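Local atomic coordinates of D-isomer specific 2-hydroxyacid dehydrogenase NAD-binding (PDB entry 4XA8), a protein that binds NADPH and is probably an oxidoreductase of the D-isomer specific 2-hydroxyacid dehydrogenase family. Residues Leu215-Ala218 and Glu219-Ala222. Numbering follows the deposited sequence.
Sequences LMNA and ERLA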
# COMPACT_ATOMS: atom_id res chain seq x y z
N LEU A 215 -5.63 -25.14 8.27
CA LEU A 215 -6.56 -25.24 7.14
C LEU A 215 -5.86 -24.98 5.81
O LEU A 215 -6.17 -25.63 4.83
CB LEU A 215 -7.71 -24.27 7.34
CG LEU A 215 -8.85 -24.31 6.32
CD1 LEU A 215 -9.84 -25.39 6.64
CD2 LEU A 215 -9.57 -22.98 6.27
N MET A 216 -4.95 -24.00 5.76
CA MET A 216 -4.18 -23.72 4.55
C MET A 216 -2.94 -24.64 4.57
O MET A 216 -1.83 -24.22 4.84
CB MET A 216 -3.82 -22.24 4.42
CG MET A 216 -5.02 -21.33 4.08
SD MET A 216 -6.02 -21.89 2.65
CE MET A 216 -4.73 -21.66 1.45
N ASN A 217 -3.21 -25.93 4.32
CA ASN A 217 -2.20 -26.99 4.21
C ASN A 217 -1.76 -27.19 2.75
O ASN A 217 -2.20 -26.45 1.85
CB ASN A 217 -2.78 -28.31 4.78
CG ASN A 217 -4.04 -28.79 4.03
OD1 ASN A 217 -4.36 -28.35 2.92
ND2 ASN A 217 -4.72 -29.72 4.63
N ALA A 218 -0.91 -28.18 2.48
CA ALA A 218 -0.48 -28.43 1.10
C ALA A 218 -1.66 -28.62 0.12
O ALA A 218 -1.65 -28.09 -0.97
CB ALA A 218 0.45 -29.63 1.04
N GLU A 219 -2.65 -29.42 0.51
CA GLU A 219 -3.79 -29.67 -0.38
C GLU A 219 -4.53 -28.37 -0.78
O GLU A 219 -4.88 -28.19 -1.96
CB GLU A 219 -4.74 -30.64 0.30
CG GLU A 219 -5.92 -31.07 -0.55
CD GLU A 219 -6.86 -31.94 0.24
OE1 GLU A 219 -6.37 -32.94 0.79
OE2 GLU A 219 -8.06 -31.61 0.35
N ARG A 220 -4.77 -27.49 0.18
CA ARG A 220 -5.49 -26.21 -0.07
C ARG A 220 -4.65 -25.21 -0.85
O ARG A 220 -5.17 -24.49 -1.72
CB ARG A 220 -5.94 -25.56 1.22
CG ARG A 220 -7.35 -25.99 1.65
CD ARG A 220 -7.37 -27.39 2.10
NE ARG A 220 -8.67 -27.85 2.60
CZ ARG A 220 -8.97 -28.05 3.89
NH1 ARG A 220 -8.10 -27.79 4.86
NH2 ARG A 220 -10.15 -28.55 4.22
N LEU A 221 -3.38 -25.10 -0.49
CA LEU A 221 -2.47 -24.28 -1.27
C LEU A 221 -2.41 -24.68 -2.77
O LEU A 221 -2.27 -23.82 -3.66
CB LEU A 221 -1.07 -24.31 -0.66
CG LEU A 221 -0.84 -23.63 0.70
CD1 LEU A 221 0.58 -23.96 1.18
CD2 LEU A 221 -1.03 -22.12 0.60
N ALA A 222 -2.45 -25.99 -3.04
CA ALA A 222 -2.43 -26.48 -4.39
C ALA A 222 -3.69 -26.10 -5.20
O ALA A 222 -3.63 -26.08 -6.42
CB ALA A 222 -2.22 -27.98 -4.40
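The side chain of R220 folds back along the N217 amide toward the L215 carbonyl, its CD lying 3.3 Å from N217 OD1. A long, flexible arginine can span this gap: NH1 donates to the backbone O of L215 at 2.9 Å, on a lone pair in the carbonyl plane, though the N-H points at the oxygen only loosely (137°). L215 CD1 rests 3.5 Å from the same NH1, and the leucine crosses the arginine at about a right angle. N217 is the N-cap of helix 218-223. Its short amide suits the place: with CG between the backbone N and the carbonyl carbon (chi1 61°), OD1 turns to the helix start and accepts from R220 N at 2.9 Å, nearly along the C=O axis, while the backbone O of N217 accepts from L221 N. The M216 chain, bent at chi2 (-50°) and chi3, brings CE to 3.8 Å from L221 CD2, a contact fitting two buried apolar residues. Were R220 an alanine, the L215 carbonyl would probably lose its guanidinium donor and CD1 of L215 its cover. In this Rossmann-type domain, the cap thus satisfies a first-turn N-H without an i to i+4 acceptor, and the charged guanidinium probably polarises the L215 carbonyl.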